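Local coordinates for GTPase activator-like protein (Chaetomium thermophilum, PDB 6SSH) that probably acts as a GTPase activator through the Rap/ran-GAP (TSC2-type GAP) domain that makes up most of this fragment, at residues I10-I20 against P114-S122; V75-P83 against K95-I106. One frame throughout, in Å; residues are numbered along the deposited sequence. Where two conformers were deposited one is given.

Interaction 1 of 2, residues I10-I20 against P114-S122; sequences IKEGQTHETEI and PFRFDTFPS. With EDO (1,2-ethanediol), chain D; EDO (1,2-ethanediol), chain G.
Ile20 and Phe120 cross at about a right angle, with the isoleucine CG2 lying in the ring plane at its edge, 3.9 Å from Phe120 CE1. One face of the same ring is covered by the CG2 methyl of Thr119, which also meets Ile20 CD1 at 3.8 Å. Ile10 completes the apolar cluster: its CD1 comes obliquely to the Phe115 ring, 3.8 Å from Phe115 CD1, and more loosely to Phe120.

Glu17 lies across the 119-121 backbone, its CB 3.3 Å from Thr119 O. With CG anti to the backbone N (chi1 158°) and the rest extended, OE2 comes 3.4 Å from Phe120 CA and OE1 3.5 Å from Pro121 CD. OE2 forms a salt bridge with Lys96, whose NZ also bonds to Pro121 O. A water bridges the backbones, accepting from Glu17 N and donating to Thr119 O.

Arg116 O closes a type I turn with Thr119 N and also accepts from Thr119 OG1. That hydroxyl accepts from O2 of an ethanediol, at 2.7 Å; O2 in turn takes the N-H of Arg116, at 175°, while the diol's other hydroxyl donates to Gln14 O. Within 10-20, His16 and Glu19 form a capping box at the start of helix 17-21, Glu19 OE2 accepting from Thr15 N and His16 N.

No direct hydrogen bond joins the two segments. The diol probably came from the crystallisation liquor, and its bridge need not exist in solution; apolar packing, the Glu17 chain laid against 119-121, the water and Lys96 are then the protein's own means of joining them.

Interaction 2 of 2, residues V75-P83 against K95-I106; sequences VFHVTTQMP and KKRHIGNDFVNI. With EDO (1,2-ethanediol), chain E; EDO (1,2-ethanediol), chain B.
Lys95 reaches across with a fully extended chain to the turn that follows strand 73-78, where its NZ donates to Thr79 O at 3.0 Å and to Met82 O at 2.9 Å. Both are approached from above the carbonyl plane. Thr79 O has a second donor, Met82 N, on the opposite face of its plane. Leu21 O and Thr84 OG1 also bond to the same ammonium; four oxygens thus surround it, more than its three N-H can serve singly, and at least one N-H is probably shared. Met82 slides past the lysine in the opposite direction, SD 3.7 Å from Lys95 CG, and its CE rests 3.6 Å from His98 CD2.

The other polar centre is His77, whose ND1 donates to the syn lone pair of Asp102 OD2 (2.7 Å, 155°). Ring and carboxylate are nearly coplanar, 19° apart, so the acid lies along the imidazole edge. Both groups have further partners: NE2 of His77 bonds to Gln51 O, and OD1 of Asp102 forms a salt bridge with Lys4. His98 covers one face of the His77 ring, its CB making a CH-pi contact, while its own polar end turns to Asp60. Ile99 O accepts from Asp102 N and Asn105 ND2 on opposite faces, and from Asn125 as well.

Thr79 CG2 meets Ile99 CG2 at 3.8 Å. Helix 93-99 therefore lies against the end of strand 73-78 and its turn. Phe76 CE2 reaches Ile106 CD1 (4.1 Å) across the intervening strand 2-10; Phe76 also touches Leu37 of helix 28-37, and Ile106 touches Val187 of helix 183-201.

In the fold
Along the chain the order is 10-20, 75-83, 95-106, 114-122, so both halves of interaction 2 fall between those of interaction 1. Their centres are about 14 Å apart. Interaction 2 uses strands 73-78 and 104-109 of the mixed sheet, while interaction 1 joins it at the end of strand 2-10, which runs between them. Helix 93-99 and the loop after it connect the two: besides the Lys96 tie, Ser122 OG lies 2.6 Å from Gly100 O in a probable hydrogen bond, and Phe120 packs on Ile99. Interaction 2 is the more buried. Relatives of the Rap-GAP family carry their catalytic helix in the equivalent region, consistent with helix 93-99 being its counterpart.

Interaction 1 of 2, residues I10-I20 against P114-S122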
loop_
_atom_site.group_PDB
_atom_site.type_symbol
_atom_site.label_atom_id
_atom_site.label_comp_id
_atom_site.label_asym_id
_atom_site.label_seq_id
_atom_site.Cartn_x
_atom_site.Cartn_y
_atom_site.Cartn_z
ATOM N N ILE A 10 3.641 8.628 0.147
ATOM C CA ILE A 10 4.689 9.535 -0.327
ATOM C C ILE A 10 4.283 10.976 -0.064
ATOM O O ILE A 10 3.241 11.412 -0.561
ATOM C CB ILE A 10 5.021 9.337 -1.800
ATOM C CG1 ILE A 10 5.261 7.866 -2.120
ATOM C CG2 ILE A 10 6.185 10.229 -2.151
ATOM C CD1 ILE A 10 5.611 7.601 -3.571
ATOM N N LYS A 11 5.068 11.697 0.729
ATOM C CA LYS A 11 4.778 13.068 1.117
ATOM C C LYS A 11 5.230 14.036 0.025
ATOM O O LYS A 11 6.129 13.738 -0.748
ATOM C CB LYS A 11 5.471 13.375 2.470
ATOM C CG LYS A 11 5.077 14.661 3.166
ATOM C CD LYS A 11 5.742 14.758 4.586
ATOM C CE LYS A 11 7.181 14.251 4.618
ATOM N NZ LYS A 11 7.985 14.888 5.717
ATOM N N GLU A 12 4.666 15.238 0.042
ATOM C CA GLU A 12 5.028 16.279 -0.896
ATOM C C GLU A 12 6.536 16.459 -1.039
ATOM O O GLU A 12 7.240 16.575 -0.020
ATOM C CB GLU A 12 4.422 17.599 -0.426
ATOM C CG GLU A 12 4.659 18.755 -1.408
ATOM C CD GLU A 12 3.756 19.941 -1.130
ATOM O OE1 GLU A 12 3.933 20.575 -0.070
ATOM O OE2 GLU A 12 2.882 20.226 -1.978
ATOM N N GLY A 13 7.047 16.449 -2.272
ATOM C CA GLY A 13 8.449 16.678 -2.518
ATOM C C GLY A 13 9.356 15.460 -2.492
ATOM O O GLY A 13 10.491 15.545 -2.908
ATOM N N GLN A 14 8.899 14.336 -1.941
ATOM C CA GLN A 14 9.771 13.179 -1.796
ATOM C C GLN A 14 9.959 12.411 -3.078
ATOM O O GLN A 14 9.027 12.365 -3.922
ATOM C CB GLN A 14 9.204 12.209 -0.735
ATOM C CG GLN A 14 9.165 12.801 0.657
ATOM C CD GLN A 14 8.633 11.842 1.701
ATOM O OE1 GLN A 14 7.789 10.970 1.464
ATOM N NE2 GLN A 14 9.221 11.955 2.880
ATOM N N THR A 15 11.166 11.874 -3.258
ATOM C CA THR A 15 11.559 11.200 -4.473
ATOM C C THR A 15 12.257 9.882 -4.239
ATOM O O THR A 15 12.320 9.071 -5.154
ATOM C CB THR A 15 12.489 12.089 -5.334
ATOM O OG1 THR A 15 13.643 12.407 -4.594
ATOM C CG2 THR A 15 11.776 13.379 -5.768
ATOM N N HIS A 16 12.775 9.663 -3.016
ATOM C CA HIS A 16 13.687 8.529 -2.760
ATOM C C HIS A 16 13.128 7.603 -1.713
ATOM O O HIS A 16 12.487 8.033 -0.763
ATOM C CB HIS A 16 15.063 9.049 -2.279
ATOM C CG HIS A 16 16.130 7.997 -2.181
ATOM N ND1 HIS A 16 16.308 7.180 -1.074
ATOM C CD2 HIS A 16 17.136 7.685 -3.036
ATOM C CE1 HIS A 16 17.341 6.380 -1.277
ATOM N NE2 HIS A 16 17.876 6.680 -2.455
ATOM N N GLU A 17 13.372 6.310 -1.890
ATOM C CA GLU A 17 12.834 5.291 -0.989
ATOM C C GLU A 17 13.084 5.582 0.482
ATOM O O GLU A 17 12.169 5.397 1.287
ATOM C CB GLU A 17 13.502 3.981 -1.361
ATOM C CG GLU A 17 13.572 2.859 -0.396
ATOM C CD GLU A 17 14.140 1.655 -1.191
ATOM O OE1 GLU A 17 15.317 1.637 -1.648
ATOM O OE2 GLU A 17 13.321 0.864 -1.470
ATOM N N THR A 18 14.292 5.931 0.876
ATOM C CA THR A 18 14.632 5.980 2.285
ATOM C C THR A 18 13.802 7.036 3.001
ATOM O O THR A 18 13.211 6.785 4.044
ATOM C CB THR A 18 16.157 6.173 2.446
ATOM O OG1 THR A 18 16.817 5.198 1.624
ATOM C CG2 THR A 18 16.587 5.982 3.873
ATOM N N GLU A 19 13.711 8.227 2.419
ATOM C CA GLU A 19 12.911 9.269 3.056
ATOM C C GLU A 19 11.409 8.945 3.092
ATOM O O GLU A 19 10.650 9.315 4.027
ATOM C CB GLU A 19 13.193 10.612 2.392
ATOM C CG GLU A 19 12.668 10.685 0.952
ATOM C CD GLU A 19 13.058 11.954 0.201
ATOM O OE1 GLU A 19 13.452 12.949 0.875
ATOM O OE2 GLU A 19 12.933 11.914 -1.053
ATOM N N ILE A 20 10.933 8.269 2.050
ATOM C CA ILE A 20 9.519 7.869 2.017
ATOM C C ILE A 20 9.189 6.836 3.117
ATOM O O ILE A 20 8.202 6.933 3.830
ATOM C CB ILE A 20 9.189 7.290 0.597
ATOM C CG1 ILE A 20 9.221 8.405 -0.480
ATOM C CG2 ILE A 20 7.838 6.572 0.588
ATOM C CD1 ILE A 20 9.293 7.839 -1.881
ATOM N N PRO A 114 5.347 12.756 -10.771
ATOM C CA PRO A 114 4.918 11.455 -11.277
ATOM C C PRO A 114 5.639 10.348 -10.524
ATOM O O PRO A 114 6.834 10.444 -10.212
ATOM C CB PRO A 114 5.378 11.477 -12.741
ATOM C CG PRO A 114 5.475 12.892 -13.062
ATOM C CD PRO A 114 5.980 13.572 -11.829
ATOM N N PHE A 115 4.903 9.285 -10.228
ATOM C CA PHE A 115 5.543 8.176 -9.520
ATOM C C PHE A 115 6.514 7.435 -10.412
ATOM O O PHE A 115 6.140 7.050 -11.538
ATOM C CB PHE A 115 4.485 7.188 -9.019
ATOM C CG PHE A 115 5.089 5.996 -8.322
ATOM C CD1 PHE A 115 5.723 6.118 -7.088
ATOM C CD2 PHE A 115 5.092 4.749 -8.914
ATOM C CE1 PHE A 115 6.327 5.028 -6.471
ATOM C CE2 PHE A 115 5.690 3.679 -8.274
ATOM C CZ PHE A 115 6.306 3.827 -7.076
ATOM N N ARG A 116 7.737 7.244 -9.956
ATOM C CA ARG A 116 8.752 6.540 -10.735
ATOM C C ARG A 116 8.715 5.058 -10.392
ATOM O O ARG A 116 8.755 4.676 -9.197
ATOM C CB ARG A 116 10.150 7.088 -10.443
ATOM C CG ARG A 116 10.278 8.560 -10.752
ATOM C CD ARG A 116 9.778 8.861 -12.142
ATOM N NE ARG A 116 9.855 10.268 -12.497
ATOM C CZ ARG A 116 9.425 10.750 -13.658
ATOM N NH1 ARG A 116 8.893 9.927 -14.547
ATOM N NH2 ARG A 116 9.535 12.046 -13.926
ATOM N N PHE A 117 8.717 4.213 -11.406
ATOM C CA PHE A 117 8.561 2.780 -11.198
ATOM C C PHE A 117 9.721 2.188 -10.406
ATOM O O PHE A 117 9.531 1.206 -9.687
ATOM C CB PHE A 117 8.430 2.079 -12.572
ATOM C CG PHE A 117 8.108 0.629 -12.461
ATOM C CD1 PHE A 117 6.842 0.210 -12.083
ATOM C CD2 PHE A 117 9.058 -0.322 -12.772
ATOM C CE1 PHE A 117 6.535 -1.137 -11.969
ATOM C CE2 PHE A 117 8.761 -1.683 -12.673
ATOM C CZ PHE A 117 7.500 -2.086 -12.260
ATOM N N ASP A 118 10.895 2.812 -10.464
ATOM C CA ASP A 118 12.083 2.311 -9.811
ATOM C C ASP A 118 12.327 2.924 -8.419
ATOM O O ASP A 118 13.409 2.800 -7.863
ATOM C CB ASP A 118 13.317 2.494 -10.711
ATOM C CG ASP A 118 13.646 3.935 -10.968
ATOM O OD1 ASP A 118 12.853 4.826 -10.623
ATOM O OD2 ASP A 118 14.717 4.199 -11.559
ATOM N N THR A 119 11.273 3.541 -7.854
ATOM C CA THR A 119 11.373 4.189 -6.529
ATOM C C THR A 119 11.780 3.254 -5.416
ATOM O O THR A 119 12.505 3.683 -4.521
ATOM C CB THR A 119 10.090 4.945 -6.163
ATOM O OG1 THR A 119 9.836 5.931 -7.160
ATOM C CG2 THR A 119 10.224 5.657 -4.818
ATOM N N PHE A 120 11.365 1.977 -5.459
ATOM C CA PHE A 120 11.553 1.069 -4.347
ATOM C C PHE A 120 12.186 -0.204 -4.903
ATOM O O PHE A 120 11.529 -1.249 -5.047
ATOM C CB PHE A 120 10.204 0.702 -3.699
ATOM C CG PHE A 120 9.387 1.876 -3.273
ATOM C CD1 PHE A 120 9.741 2.639 -2.143
ATOM C CD2 PHE A 120 8.247 2.204 -3.923
ATOM C CE1 PHE A 120 8.928 3.718 -1.781
ATOM C CE2 PHE A 120 7.443 3.258 -3.552
ATOM C CZ PHE A 120 7.811 4.025 -2.501
ATOM N N PRO A 121 13.461 -0.141 -5.259
ATOM C CA PRO A 121 14.063 -1.258 -5.992
ATOM C C PRO A 121 13.943 -2.613 -5.284
ATOM O O PRO A 121 14.253 -2.810 -4.133
ATOM C CB PRO A 121 15.542 -0.837 -6.178
ATOM C CG PRO A 121 15.733 0.371 -5.330
ATOM C CD PRO A 121 14.395 0.971 -5.008
ATOM N N SER A 122 13.415 -3.569 -6.034
ATOM C CA SER A 122 13.256 -4.907 -5.559
ATOM C C SER A 122 12.922 -5.746 -6.750
ATOM O O SER A 122 11.987 -5.398 -7.504
ATOM C CB SER A 122 12.097 -5.055 -4.584
ATOM O OG SER A 122 11.975 -6.442 -4.295
HETATM C C1 EDO D . 7.789 10.409 -6.548
HETATM O O1 EDO D . 8.695 11.502 -6.505
HETATM C C2 EDO D . 8.617 9.176 -6.301
HETATM O O2 EDO D . 8.298 8.189 -7.254
HETATM C C1 EDO G . 14.224 14.431 -1.923
HETATM O O1 EDO G . 13.580 15.635 -2.388
HETATM C C2 EDO G . 15.721 14.566 -1.609
HETATM O O2 EDO G . 15.971 15.139 -0.314
HETATM O O HOH W 1 14.453 5.599 -4.510
#

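Interaction 2 of 2, residues V75-P83 against K95-I106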
loop_
_atom_site.group_PDB
_atom_site.type_symbol
_atom_site.label_atom_id
_atom_site.label_comp_id
_atom_site.label_asym_id
_atom_site.label_seq_id
_atom_site.Cartn_x
_atom_site.Cartn_y
_atom_site.Cartn_z
ATOM N N VAL A 75 -3.347 -9.084 4.671
ATOM C CA VAL A 75 -2.669 -8.281 5.673
ATOM C C VAL A 75 -1.958 -7.179 4.918
ATOM O O VAL A 75 -1.154 -7.468 3.995
ATOM C CB VAL A 75 -1.670 -9.092 6.478
ATOM C CG1 VAL A 75 -0.909 -8.196 7.453
ATOM C CG2 VAL A 75 -2.375 -10.191 7.240
ATOM N N PHE A 76 -2.247 -5.930 5.271
ATOM C CA PHE A 76 -1.539 -4.794 4.659
ATOM C C PHE A 76 -0.278 -4.493 5.465
ATOM O O PHE A 76 -0.245 -4.624 6.710
ATOM C CB PHE A 76 -2.451 -3.573 4.570
ATOM C CG PHE A 76 -3.611 -3.798 3.610
ATOM C CD1 PHE A 76 -4.847 -4.163 4.107
ATOM C CD2 PHE A 76 -3.407 -3.762 2.226
ATOM C CE1 PHE A 76 -5.917 -4.414 3.228
ATOM C CE2 PHE A 76 -4.467 -3.997 1.365
ATOM C CZ PHE A 76 -5.702 -4.339 1.890
ATOM N N HIS A 77 0.762 -4.127 4.728
ATOM C CA HIS A 77 2.046 -3.723 5.315
ATOM C C HIS A 77 2.149 -2.239 5.121
ATOM O O HIS A 77 2.548 -1.774 4.049
ATOM C CB HIS A 77 3.224 -4.412 4.675
ATOM C CG HIS A 77 3.260 -5.884 4.851
ATOM N ND1 HIS A 77 3.903 -6.707 3.950
ATOM C CD2 HIS A 77 2.882 -6.673 5.894
ATOM C CE1 HIS A 77 3.889 -7.950 4.415
ATOM N NE2 HIS A 77 3.276 -7.956 5.606
ATOM N N VAL A 78 1.719 -1.468 6.098
ATOM C CA VAL A 78 1.490 -0.027 5.962
ATOM C C VAL A 78 2.729 0.686 6.545
ATOM O O VAL A 78 2.917 0.689 7.754
ATOM C CB VAL A 78 0.241 0.431 6.671
ATOM C CG1 VAL A 78 0.000 1.901 6.407
ATOM C CG2 VAL A 78 -0.983 -0.432 6.197
ATOM N N THR A 79 3.555 1.265 5.714
ATOM C CA THR A 79 4.842 1.791 6.204
ATOM C C THR A 79 4.614 2.884 7.223
ATOM O O THR A 79 5.395 2.971 8.159
ATOM C CB THR A 79 5.771 2.170 5.058
ATOM O OG1 THR A 79 5.127 3.133 4.216
ATOM C CG2 THR A 79 6.162 0.939 4.259
ATOM N N THR A 80 3.568 3.698 7.136
ATOM C CA THR A 80 3.314 4.743 8.106
ATOM C C THR A 80 2.871 4.146 9.480
ATOM O O THR A 80 2.922 4.864 10.480
ATOM C CB THR A 80 2.297 5.770 7.667
ATOM O OG1 THR A 80 1.063 5.092 7.312
ATOM C CG2 THR A 80 2.790 6.592 6.452
ATOM N N GLN A 81 2.430 2.879 9.512
ATOM C CA GLN A 81 2.102 2.196 10.801
ATOM C C GLN A 81 3.349 1.699 11.520
ATOM O O GLN A 81 3.266 1.246 12.671
ATOM C CB GLN A 81 1.131 1.023 10.558
ATOM C CG GLN A 81 -0.270 1.436 10.164
ATOM C CD GLN A 81 -1.050 2.188 11.218
ATOM O OE1 GLN A 81 -1.604 3.216 10.981
ATOM N NE2 GLN A 81 -1.079 1.657 12.445
ATOM N N MET A 82 4.468 1.641 10.816
ATOM C CA MET A 82 5.702 1.043 11.319
ATOM C C MET A 82 6.563 2.121 11.939
ATOM O O MET A 82 6.681 3.206 11.388
ATOM C CB MET A 82 6.454 0.348 10.192
ATOM C CG MET A 82 5.638 -0.738 9.482
ATOM S SD MET A 82 6.511 -1.291 8.021
ATOM C CE MET A 82 5.242 -2.358 7.246
ATOM N N PRO A 83 7.203 1.833 13.088
ATOM C CA PRO A 83 8.014 2.873 13.743
ATOM C C PRO A 83 9.248 3.226 12.921
ATOM O O PRO A 83 9.827 2.407 12.233
ATOM C CB PRO A 83 8.419 2.228 15.083
ATOM C CG PRO A 83 8.153 0.821 14.933
ATOM C CD PRO A 83 7.193 0.548 13.834
ATOM N N LYS A 95 11.275 -1.668 7.553
ATOM C CA LYS A 95 10.080 -1.450 6.712
ATOM C C LYS A 95 10.306 -2.022 5.330
ATOM O O LYS A 95 9.387 -2.654 4.773
ATOM C CB LYS A 95 9.775 0.019 6.588
ATOM C CG LYS A 95 9.622 0.724 7.938
ATOM C CD LYS A 95 8.887 2.049 7.802
ATOM C CE LYS A 95 8.978 2.932 9.058
ATOM N NZ LYS A 95 8.067 4.099 9.001
ATOM N N LYS A 96 11.473 -1.850 4.745
ATOM C CA LYS A 96 11.779 -2.343 3.397
ATOM C C LYS A 96 11.614 -3.824 3.307
ATOM O O LYS A 96 11.240 -4.367 2.236
ATOM C CB LYS A 96 13.163 -1.882 2.920
ATOM C CG LYS A 96 13.604 -2.234 1.552
ATOM C CD LYS A 96 12.689 -1.701 0.456
ATOM C CE LYS A 96 13.031 -2.188 -0.944
ATOM N NZ LYS A 96 14.301 -1.652 -1.443
ATOM N N ARG A 97 11.900 -4.558 4.390
ATOM C CA ARG A 97 11.838 -6.015 4.325
ATOM C C ARG A 97 10.415 -6.472 4.030
ATOM O O ARG A 97 10.264 -7.582 3.455
ATOM C CB ARG A 97 12.370 -6.689 5.592
ATOM C CG ARG A 97 11.370 -6.690 6.772
ATOM C CD ARG A 97 12.049 -7.312 8.008
ATOM N NE ARG A 97 11.087 -7.892 8.937
ATOM C CZ ARG A 97 10.484 -7.230 9.888
ATOM N NH1 ARG A 97 9.665 -7.872 10.670
ATOM N NH2 ARG A 97 10.608 -5.928 10.054
ATOM N N HIS A 98 9.427 -5.691 4.400
ATOM C CA HIS A 98 8.042 -6.049 4.066
ATOM C C HIS A 98 7.718 -5.665 2.638
ATOM O O HIS A 98 7.425 -6.533 1.822
ATOM C CB HIS A 98 7.064 -5.411 5.027
ATOM C CG HIS A 98 7.311 -5.770 6.438
ATOM N ND1 HIS A 98 7.136 -7.058 6.881
ATOM C CD2 HIS A 98 7.648 -5.020 7.494
ATOM C CE1 HIS A 98 7.437 -7.079 8.188
ATOM N NE2 HIS A 98 7.764 -5.866 8.567
ATOM N N ILE A 99 7.815 -4.384 2.314
ATOM C CA ILE A 99 7.369 -3.956 0.976
ATOM C C ILE A 99 8.290 -4.479 -0.108
ATOM O O ILE A 99 7.781 -4.781 -1.208
ATOM C CB ILE A 99 7.107 -2.440 0.908
ATOM C CG1 ILE A 99 8.417 -1.720 1.105
ATOM C CG2 ILE A 99 5.977 -2.046 1.920
ATOM C CD1 ILE A 99 8.866 -1.047 -0.098
ATOM N N GLY A 100 9.552 -4.705 0.143
ATOM C CA GLY A 100 10.455 -5.240 -0.868
ATOM C C GLY A 100 10.221 -6.689 -1.167
ATOM O O GLY A 100 10.651 -7.185 -2.211
ATOM N N ASN A 101 9.475 -7.378 -0.301
ATOM C CA ASN A 101 9.136 -8.788 -0.493
ATOM C C ASN A 101 7.663 -8.983 -0.845
ATOM O O ASN A 101 7.218 -10.119 -0.865
ATOM C CB ASN A 101 9.557 -9.597 0.736
ATOM C CG ASN A 101 11.031 -9.828 0.727
ATOM O OD1 ASN A 101 11.587 -10.516 -0.135
ATOM N ND2 ASN A 101 11.712 -9.168 1.663
ATOM N N ASP A 102 6.950 -7.878 -1.078
ATOM C CA ASP A 102 5.534 -7.936 -1.480
ATOM C C ASP A 102 5.451 -7.750 -2.964
ATOM O O ASP A 102 5.942 -6.777 -3.534
ATOM C CB ASP A 102 4.785 -6.845 -0.784
ATOM C CG ASP A 102 4.629 -7.065 0.730
ATOM O OD1 ASP A 102 4.765 -8.208 1.180
ATOM O OD2 ASP A 102 4.308 -6.058 1.411
ATOM N N PHE A 103 4.766 -8.675 -3.623
ATOM C CA PHE A 103 4.608 -8.590 -5.075
ATOM C C PHE A 103 3.842 -7.315 -5.438
ATOM O O PHE A 103 4.095 -6.714 -6.487
ATOM C CB PHE A 103 3.894 -9.839 -5.612
ATOM C CG PHE A 103 4.688 -11.132 -5.491
ATOM C CD1 PHE A 103 6.063 -11.164 -5.645
ATOM C CD2 PHE A 103 4.006 -12.334 -5.242
ATOM C CE1 PHE A 103 6.768 -12.407 -5.550
ATOM C CE2 PHE A 103 4.673 -13.560 -5.196
ATOM C CZ PHE A 103 6.059 -13.585 -5.312
ATOM N N VAL A 104 2.841 -6.973 -4.661
ATOM C CA VAL A 104 1.917 -5.873 -4.907
ATOM C C VAL A 104 2.048 -4.837 -3.804
ATOM O O VAL A 104 2.019 -5.197 -2.623
ATOM C CB VAL A 104 0.464 -6.398 -4.936
ATOM C CG1 VAL A 104 -0.485 -5.280 -5.235
ATOM C CG2 VAL A 104 0.353 -7.539 -5.969
ATOM N N ASN A 105 2.151 -3.556 -4.198
ATOM C CA ASN A 105 2.185 -2.422 -3.290
ATOM C C ASN A 105 1.261 -1.334 -3.757
ATOM O O ASN A 105 1.266 -1.015 -4.948
ATOM C CB ASN A 105 3.642 -1.866 -3.140
ATOM C CG ASN A 105 4.524 -2.768 -2.339
ATOM O OD1 ASN A 105 4.404 -2.819 -1.126
ATOM N ND2 ASN A 105 5.361 -3.483 -2.971
ATOM N N ILE A 106 0.522 -0.793 -2.852
ATOM C CA ILE A 106 -0.329 0.380 -3.034
ATOM C C ILE A 106 0.478 1.594 -2.682
ATOM O O ILE A 106 1.121 1.615 -1.575
ATOM C CB ILE A 106 -1.580 0.277 -2.169
ATOM C CG1 ILE A 106 -2.387 -0.945 -2.574
ATOM C CG2 ILE A 106 -2.405 1.570 -2.216
ATOM C CD1 ILE A 106 -3.407 -1.373 -1.536
HETATM C C1 EDO E . -3.891 4.666 13.506
HETATM O O1 EDO E . -3.684 4.351 12.100
HETATM C C2 EDO E . -3.670 3.551 14.552
HETATM O O2 EDO E . -2.328 3.036 14.585
HETATM C C1 EDO B . 2.268 2.450 15.834
HETATM O O1 EDO B . 2.637 1.534 16.899
HETATM C C2 EDO B . 1.005 1.988 15.120
HETATM O O2 EDO B . 1.194 0.752 14.459
#